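Local coordinates for protein endoglucanase (PDB 6KDD) that probably hydrolyses beta-glucosidic bonds in cellulose-like glucans, as a glycoside hydrolase family 5 endoglucanase built on a TIM barrel, at residues W123-P134 / V161-R172. Numbering follows the deposited sequence.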
ATOM      1  N   TRP A 123     -14.596   8.623  -2.024  1.00 23.84           N
ATOM      2  CA  TRP A 123     -14.075   8.295  -3.327  1.00 25.12           C
ATOM      3  C   TRP A 123     -14.757   9.100  -4.435  1.00 30.30           C
ATOM      4  O   TRP A 123     -14.127   9.356  -5.454  1.00 23.70           O
ATOM      5  CB  TRP A 123     -14.062   6.788  -3.567  1.00 25.65           C
ATOM      6  CG  TRP A 123     -12.765   6.260  -3.030  1.00 30.66           C
ATOM      7  CD1 TRP A 123     -12.542   5.470  -1.931  1.00 30.75           C
ATOM      8  CD2 TRP A 123     -11.477   6.626  -3.545  1.00 25.00           C
ATOM      9  NE1 TRP A 123     -11.193   5.253  -1.782  1.00 28.02           N
ATOM     10  CE2 TRP A 123     -10.519   5.934  -2.770  1.00 26.41           C
ATOM     11  CE3 TRP A 123     -11.058   7.411  -4.636  1.00 23.21           C
ATOM     12  CZ2 TRP A 123      -9.153   6.107  -2.995  1.00 25.03           C
ATOM     13  CZ3 TRP A 123      -9.711   7.525  -4.897  1.00 24.37           C
ATOM     14  CH2 TRP A 123      -8.773   6.902  -4.064  1.00 23.07           C
ATOM     15  N   ARG A 124     -16.029   9.493  -4.236  1.00 28.69           N
ATOM     16  CA  ARG A 124     -16.704  10.254  -5.284  1.00 27.50           C
ATOM     17  C   ARG A 124     -15.950  11.576  -5.448  1.00 27.46           C
ATOM     18  O   ARG A 124     -15.652  11.994  -6.572  1.00 30.27           O
ATOM     19  CB  ARG A 124     -18.185  10.505  -4.944  1.00 28.70           C
ATOM     20  CG  ARG A 124     -18.929  11.322  -6.004  1.00 30.94           C
ATOM     21  CD  ARG A 124     -20.277  11.869  -5.514  1.00 33.78           C
ATOM     22  NE  ARG A 124     -21.106  10.813  -4.913  1.00 36.51           N
ATOM     23  CZ  ARG A 124     -21.757   9.857  -5.585  1.00 37.91           C
ATOM     24  NH1 ARG A 124     -21.723   9.800  -6.903  1.00 44.59           N
ATOM     25  NH2 ARG A 124     -22.458   8.944  -4.933  1.00 42.16           N
ATOM     26  N   GLN A 125     -15.598  12.178  -4.312  1.00 25.11           N
ATOM     27  CA  GLN A 125     -14.942  13.468  -4.270  1.00 27.87           C
ATOM     28  C   GLN A 125     -13.517  13.384  -4.804  1.00 30.24           C
ATOM     29  O   GLN A 125     -13.067  14.277  -5.530  1.00 23.11           O
ATOM     30  CB  GLN A 125     -14.943  14.001  -2.851  1.00 26.95           C
ATOM     31  CG  GLN A 125     -16.332  14.464  -2.425  1.00 31.35           C
ATOM     32  CD  GLN A 125     -16.242  14.754  -0.957  1.00 27.46           C
ATOM     33  OE1 GLN A 125     -15.841  15.830  -0.551  1.00 31.06           O
ATOM     34  NE2 GLN A 125     -16.565  13.757  -0.140  1.00 34.87           N
ATOM     35  N   ILE A 126     -12.789  12.333  -4.406  1.00 25.81           N
ATOM     36  CA  ILE A 126     -11.378  12.275  -4.768  1.00 25.84           C
ATOM     37  C   ILE A 126     -11.344  12.063  -6.269  1.00 26.10           C
ATOM     38  O   ILE A 126     -10.533  12.662  -6.982  1.00 26.45           O
ATOM     39  CB  ILE A 126     -10.652  11.124  -4.038  1.00 23.65           C
ATOM     40  CG1 ILE A 126     -10.662  11.313  -2.526  1.00 22.89           C
ATOM     41  CG2 ILE A 126      -9.223  10.948  -4.572  1.00 23.06           C
ATOM     42  CD1 ILE A 126     -10.326  10.021  -1.755  1.00 24.95           C
ATOM     43  N   ALA A 127     -12.187  11.141  -6.721  1.00 23.16           N
ATOM     44  CA  ALA A 127     -12.222  10.765  -8.124  1.00 27.53           C
ATOM     45  C   ALA A 127     -12.546  11.992  -8.974  1.00 27.38           C
ATOM     46  O   ALA A 127     -11.935  12.180 -10.030  1.00 27.95           O
ATOM     47  CB  ALA A 127     -13.204   9.627  -8.343  1.00 29.52           C
ATOM     48  N   LYS A 128     -13.442  12.843  -8.467  1.00 29.66           N
ATOM     49  CA  LYS A 128     -13.835  14.043  -9.196  1.00 33.40           C
ATOM     50  C   LYS A 128     -12.681  15.038  -9.215  1.00 32.63           C
ATOM     51  O   LYS A 128     -12.345  15.571 -10.266  1.00 26.30           O
ATOM     52  CB  LYS A 128     -15.048  14.713  -8.550  1.00 35.61           C
ATOM     53  CG  LYS A 128     -16.380  14.181  -9.063  1.00 48.82           C
ATOM     54  CD  LYS A 128     -17.589  14.967  -8.603  1.00 49.33           C
ATOM     55  CE  LYS A 128     -18.886  14.377  -9.109  1.00 50.37           C
ATOM     56  NZ  LYS A 128     -19.952  14.500  -8.089  1.00 48.03           N
ATOM     57  N   PHE A 129     -12.089  15.272  -8.039  1.00 24.69           N
ATOM     58  CA  PHE A 129     -10.954  16.164  -7.904  1.00 23.81           C
ATOM     59  C   PHE A 129      -9.793  15.792  -8.831  1.00 23.57           C
ATOM     60  O   PHE A 129      -9.209  16.694  -9.435  1.00 21.99           O
ATOM     61  CB  PHE A 129     -10.532  16.228  -6.431  1.00 24.15           C
ATOM     62  CG  PHE A 129      -9.549  17.328  -6.129  1.00 25.43           C
ATOM     63  CD1 PHE A 129      -8.180  17.114  -6.271  1.00 24.91           C
ATOM     64  CD2 PHE A 129      -9.991  18.568  -5.683  1.00 30.28           C
ATOM     65  CE1 PHE A 129      -7.286  18.137  -5.986  1.00 26.74           C
ATOM     66  CE2 PHE A 129      -9.094  19.583  -5.393  1.00 28.46           C
ATOM     67  CZ  PHE A 129      -7.741  19.360  -5.531  1.00 29.78           C
ATOM     68  N   PHE A 130      -9.454  14.483  -8.947  1.00 21.72           N
ATOM     69  CA  PHE A 130      -8.286  14.072  -9.711  1.00 21.76           C
ATOM     70  C   PHE A 130      -8.643  13.555 -11.117  1.00 19.62           C
ATOM     71  O   PHE A 130      -7.830  12.911 -11.767  1.00 20.92           O
ATOM     72  CB  PHE A 130      -7.425  13.058  -8.920  1.00 21.23           C
ATOM     73  CG  PHE A 130      -6.703  13.677  -7.750  1.00 21.34           C
ATOM     74  CD1 PHE A 130      -5.548  14.439  -7.936  1.00 19.86           C
ATOM     75  CD2 PHE A 130      -7.147  13.471  -6.446  1.00 23.69           C
ATOM     76  CE1 PHE A 130      -4.885  15.034  -6.858  1.00 21.29           C
ATOM     77  CE2 PHE A 130      -6.474  14.051  -5.370  1.00 21.44           C
ATOM     78  CZ  PHE A 130      -5.346  14.830  -5.570  1.00 22.54           C
ATOM     79  N   LYS A 131      -9.835  13.856 -11.632  1.00 21.85           N
ATOM     80  CA  LYS A 131     -10.272  13.101 -12.796  1.00 26.94           C
ATOM     81  C   LYS A 131      -9.373  13.401 -13.992  1.00 23.12           C
ATOM     82  O   LYS A 131      -9.134  12.530 -14.825  1.00 25.21           O
ATOM     83  CB  LYS A 131     -11.756  13.363 -13.080  1.00 31.01           C
ATOM     84  CG  LYS A 131     -12.112  14.796 -13.441  1.00 35.98           C
ATOM     85  CD  LYS A 131     -13.593  14.973 -13.827  1.00 41.34           C
ATOM     86  CE  LYS A 131     -13.787  15.206 -15.311  1.00 39.98           C
ATOM     87  NZ  LYS A 131     -14.018  13.939 -16.044  1.00 48.11           N
ATOM     88  N   ASP A 132      -8.843  14.627 -14.047  1.00 26.13           N
ATOM     89  CA  ASP A 132      -8.132  15.102 -15.232  1.00 27.20           C
ATOM     90  C   ASP A 132      -6.635  14.803 -15.124  1.00 28.19           C
ATOM     91  O   ASP A 132      -5.873  15.126 -16.033  1.00 24.50           O
ATOM     92  CB  ASP A 132      -8.484  16.572 -15.517  1.00 28.64           C
ATOM     93  CG  ASP A 132      -9.916  16.683 -16.031  1.00 34.20           C
ATOM     94  OD1 ASP A 132     -10.222  15.939 -16.959  1.00 36.38           O
ATOM     95  OD2 ASP A 132     -10.741  17.409 -15.414  1.00 35.24           O
ATOM     96  N   TYR A 133      -6.224  14.107 -14.049  1.00 24.82           N
ATOM     97  CA  TYR A 133      -4.824  13.793 -13.813  1.00 23.83           C
ATOM     98  C   TYR A 133      -4.298  12.757 -14.797  1.00 24.41           C
ATOM     99  O   TYR A 133      -5.050  11.912 -15.267  1.00 25.31           O
ATOM    100  CB  TYR A 133      -4.620  13.350 -12.354  1.00 23.57           C
ATOM    101  CG  TYR A 133      -4.223  14.528 -11.505  1.00 23.07           C
ATOM    102  CD1 TYR A 133      -4.992  15.690 -11.511  1.00 24.31           C
ATOM    103  CD2 TYR A 133      -3.026  14.552 -10.809  1.00 20.08           C
ATOM    104  CE1 TYR A 133      -4.615  16.836 -10.823  1.00 22.92           C
ATOM    105  CE2 TYR A 133      -2.640  15.690 -10.106  1.00 21.12           C
ATOM    106  CZ  TYR A 133      -3.455  16.816 -10.081  1.00 23.30           C
ATOM    107  OH  TYR A 133      -3.096  17.941  -9.393  1.00 21.45           O
ATOM    108  N   PRO A 134      -2.977  12.733 -15.055  1.00 22.57           N
ATOM    109  CA  PRO A 134      -2.354  11.745 -15.949  1.00 25.11           C
ATOM    110  C   PRO A 134      -2.595  10.299 -15.498  1.00 26.21           C
ATOM    111  O   PRO A 134      -2.975  10.058 -14.353  1.00 26.16           O
ATOM    112  CB  PRO A 134      -0.854  12.080 -15.976  1.00 23.27           C
ATOM    113  CG  PRO A 134      -0.681  13.334 -15.152  1.00 25.99           C
ATOM    114  CD  PRO A 134      -2.002  13.650 -14.470  1.00 22.70           C
ATOM    115  N   VAL A 161     -17.978   1.370  -4.594  1.00 34.19           N
ATOM    116  CA  VAL A 161     -16.992   2.430  -4.723  1.00 31.01           C
ATOM    117  C   VAL A 161     -16.473   2.488  -6.166  1.00 27.75           C
ATOM    118  O   VAL A 161     -16.416   3.564  -6.764  1.00 38.32           O
ATOM    119  CB  VAL A 161     -15.862   2.269  -3.680  1.00 29.34           C
ATOM    120  CG1 VAL A 161     -14.752   3.290  -3.895  1.00 27.57           C
ATOM    121  CG2 VAL A 161     -16.407   2.421  -2.273  1.00 26.83           C
ATOM    122  N   LEU A 162     -16.151   1.346  -6.760  1.00 28.45           N
ATOM    123  CA  LEU A 162     -15.553   1.336  -8.086  1.00 34.98           C
ATOM    124  C   LEU A 162     -16.519   1.940  -9.100  1.00 39.90           C
ATOM    125  O   LEU A 162     -16.116   2.730  -9.961  1.00 33.42           O
ATOM    126  CB  LEU A 162     -15.190  -0.097  -8.476  1.00 32.08           C
ATOM    127  CG  LEU A 162     -14.636  -0.269  -9.888  1.00 40.99           C
ATOM    128  CD1 LEU A 162     -13.329   0.511 -10.093  1.00 34.99           C
ATOM    129  CD2 LEU A 162     -14.422  -1.740 -10.196  1.00 33.46           C
ATOM    130  N   LYS A 163     -17.793   1.542  -8.979  1.00 40.47           N
ATOM    131  CA  LYS A 163     -18.832   2.073  -9.845  1.00 47.59           C
ATOM    132  C   LYS A 163     -18.741   3.597  -9.862  1.00 45.18           C
ATOM    133  O   LYS A 163     -18.661   4.192 -10.946  1.00 41.85           O
ATOM    134  CB  LYS A 163     -20.228   1.605  -9.416  1.00 49.75           C
ATOM    135  CG  LYS A 163     -21.354   1.995 -10.368  1.00 52.94           C
ATOM    136  CD  LYS A 163     -21.208   1.429 -11.786  1.00 58.22           C
ATOM    137  CE  LYS A 163     -22.471   1.556 -12.623  1.00 65.81           C
ATOM    138  NZ  LYS A 163     -22.858   2.971 -12.857  1.00 58.67           N
ATOM    139  N   VAL A 164     -18.722   4.211  -8.667  1.00 40.42           N
ATOM    140  CA  VAL A 164     -18.697   5.667  -8.628  1.00 40.62           C
ATOM    141  C   VAL A 164     -17.375   6.259  -9.124  1.00 39.56           C
ATOM    142  O   VAL A 164     -17.403   7.299  -9.777  1.00 41.98           O
ATOM    143  CB  VAL A 164     -19.253   6.319  -7.349  1.00 41.65           C
ATOM    144  CG1 VAL A 164     -20.378   5.499  -6.742  1.00 45.82           C
ATOM    145  CG2 VAL A 164     -18.215   6.712  -6.320  1.00 43.77           C
ATOM    146  N   ILE A 165     -16.229   5.608  -8.858  1.00 35.35           N
ATOM    147  CA  ILE A 165     -14.970   6.142  -9.381  1.00 31.05           C
ATOM    148  C   ILE A 165     -15.061   6.157 -10.904  1.00 32.38           C
ATOM    149  O   ILE A 165     -14.631   7.109 -11.573  1.00 33.50           O
ATOM    150  CB  ILE A 165     -13.785   5.289  -8.890  1.00 27.36           C
ATOM    151  CG1 ILE A 165     -13.592   5.434  -7.378  1.00 26.59           C
ATOM    152  CG2 ILE A 165     -12.509   5.574  -9.675  1.00 26.65           C
ATOM    153  CD1 ILE A 165     -12.619   4.416  -6.773  1.00 28.50           C
ATOM    154  N   ARG A 166     -15.669   5.094 -11.444  1.00 33.35           N
ATOM    155  CA  ARG A 166     -15.702   4.879 -12.887  1.00 36.40           C
ATOM    156  C   ARG A 166     -16.584   5.913 -13.588  1.00 35.71           C
ATOM    157  O   ARG A 166     -16.447   6.116 -14.792  1.00 37.40           O
ATOM    158  CB  ARG A 166     -16.174   3.462 -13.221  1.00 37.40           C
ATOM    159  CG  ARG A 166     -15.149   2.378 -12.945  1.00 33.65           C
ATOM    160  CD  ARG A 166     -14.097   2.377 -14.020  1.00 37.11           C
ATOM    161  NE  ARG A 166     -13.017   1.420 -13.819  1.00 39.52           N
ATOM    162  CZ  ARG A 166     -11.754   1.762 -13.579  1.00 41.48           C
ATOM    163  NH1 ARG A 166     -11.421   3.044 -13.478  1.00 39.35           N
ATOM    164  NH2 ARG A 166     -10.842   0.816 -13.449  1.00 37.73           N
ATOM    165  N   GLU A 167     -17.482   6.560 -12.841  1.00 33.60           N
ATOM    166  CA  GLU A 167     -18.385   7.533 -13.439  1.00 39.09           C
ATOM    167  C   GLU A 167     -17.575   8.726 -13.934  1.00 41.47           C
ATOM    168  O   GLU A 167     -17.880   9.284 -14.984  1.00 38.91           O
ATOM    169  CB  GLU A 167     -19.398   8.060 -12.415  1.00 37.42           C
ATOM    170  CG  GLU A 167     -20.452   7.031 -12.034  1.00 49.66           C
ATOM    171  CD  GLU A 167     -21.459   7.470 -10.976  1.00 50.58           C
ATOM    172  OE1 GLU A 167     -22.445   6.746 -10.784  1.00 61.47           O
ATOM    173  OE2 GLU A 167     -21.275   8.538 -10.354  1.00 53.59           O
ATOM    174  N   SER A 168     -16.564   9.128 -13.151  1.00 34.13           N
ATOM    175  CA  SER A 168     -15.746  10.288 -13.486  1.00 33.74           C
ATOM    176  C   SER A 168     -14.376   9.861 -13.990  1.00 32.23           C
ATOM    177  O   SER A 168     -13.716  10.643 -14.673  1.00 34.15           O
ATOM    178  CB  SER A 168     -15.610  11.242 -12.321  1.00 34.26           C
ATOM    179  OG  SER A 168     -14.962  10.573 -11.231  1.00 37.51           O
ATOM    180  N   ASN A 169     -13.954   8.624 -13.675  1.00 31.56           N
ATOM    181  CA  ASN A 169     -12.685   8.105 -14.183  1.00 32.12           C
ATOM    182  C   ASN A 169     -12.911   6.740 -14.827  1.00 38.34           C
ATOM    183  O   ASN A 169     -12.697   5.690 -14.205  1.00 34.39           O
ATOM    184  CB  ASN A 169     -11.618   7.990 -13.086  1.00 30.02           C
ATOM    185  CG  ASN A 169     -11.280   9.300 -12.405  1.00 25.96           C
ATOM    186  OD1 ASN A 169     -10.175   9.788 -12.560  1.00 26.15           O
ATOM    187  ND2 ASN A 169     -12.186   9.864 -11.618  1.00 27.63           N
ATOM    188  N   PRO A 170     -13.358   6.697 -16.104  1.00 38.08           N
ATOM    189  CA  PRO A 170     -13.718   5.427 -16.723  1.00 35.70           C
ATOM    190  C   PRO A 170     -12.580   4.422 -16.918  1.00 33.73           C
ATOM    191  O   PRO A 170     -12.859   3.237 -17.032  1.00 34.74           O
ATOM    192  CB  PRO A 170     -14.340   5.891 -18.051  1.00 40.46           C
ATOM    193  CG  PRO A 170     -13.614   7.178 -18.353  1.00 37.25           C
ATOM    194  CD  PRO A 170     -13.565   7.855 -16.997  1.00 40.35           C
ATOM    195  N   THR A 171     -11.307   4.863 -16.949  1.00 28.70           N
ATOM    196  CA  THR A 171     -10.216   3.986 -17.338  1.00 31.73           C
ATOM    197  C   THR A 171      -9.026   3.994 -16.369  1.00 29.17           C
ATOM    198  O   THR A 171      -8.017   3.352 -16.657  1.00 30.70           O
ATOM    199  CB  THR A 171      -9.643   4.337 -18.723  1.00 37.89           C
ATOM    200  OG1 THR A 171      -9.124   5.670 -18.688  1.00 35.92           O
ATOM    201  CG2 THR A 171     -10.637   4.154 -19.857  1.00 41.83           C
ATOM    202  N   ARG A 172      -9.101   4.755 -15.277  1.00 27.81           N
ATOM    203  CA  ARG A 172      -7.933   4.871 -14.400  1.00 27.64           C
ATOM    204  C   ARG A 172      -7.768   3.563 -13.622  1.00 28.86           C
ATOM    205  O   ARG A 172      -8.756   2.956 -13.230  1.00 27.76           O
ATOM    206  CB  ARG A 172      -8.139   6.044 -13.444  1.00 27.92           C
ATOM    207  CG  ARG A 172      -6.911   6.348 -12.589  1.00 28.32           C
ATOM    208  CD  ARG A 172      -7.152   7.501 -11.641  1.00 29.24           C
ATOM    209  NE  ARG A 172      -7.496   8.711 -12.379  1.00 29.53           N
ATOM    210  CZ  ARG A 172      -6.648   9.455 -13.094  1.00 26.08           C
ATOM    211  NH1 ARG A 172      -5.372   9.134 -13.199  1.00 22.03           N
ATOM    212  NH2 ARG A 172      -7.108  10.511 -13.746  1.00 25.05           N
TER
HETATM  213  O   HOH W   1     -16.404  10.889  -9.274  1.00 50.17           O
HETATM  214  O   HOH W   2     -10.803  10.470 -16.043  1.00 37.21           O
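R172 reaches into the turn after helix 112-129 and the residue beyond it, binding their carbonyls with the edge of its guanidinium. NH2 donates almost straight to Y133 O (2.9 Å, 170°) and weakly to K131 O, while NH1 donates to P134 O at 2.8 Å, from above that carbonyl's plane; the Y133 and P134 oxygens lie in the guanidinium plane. A bend at chi3 (-59°) turns the group so that NE can also bond N169 OD1 at 2.9 Å, which fixes its rotation. The N169 amide works in both directions: its ND2 donates nearly straight to A127 O (2.8 Å), approaching from above the carbonyl plane, and thereby ties the loop after one helix to the last turn of the other. A water adds a bridge, donating to both K131 O and S168 O.

Where the helices meet, the small A127 and S168 pack closely, CB 3.5 Å from OG. Apolar contacts flank them: V164 CG2 rests on R124 CA and CB, I165 CD1 meets the W123 ring obliquely near CE3 (4.0 Å), and V161 CG1 meets W123 CB at 3.6 Å. At the outer margin, R124 and E167 form a long salt bridge; R124 also pairs with E121.

In these adjacent outer helices of the (beta/alpha)8 barrel, segments 123-129 and 161-168 run in the same direction, their axes 24° apart, with strand 137-140 beneath: I165, N169 and R172 touch F139, and R172 NH1 also bonds L137 O.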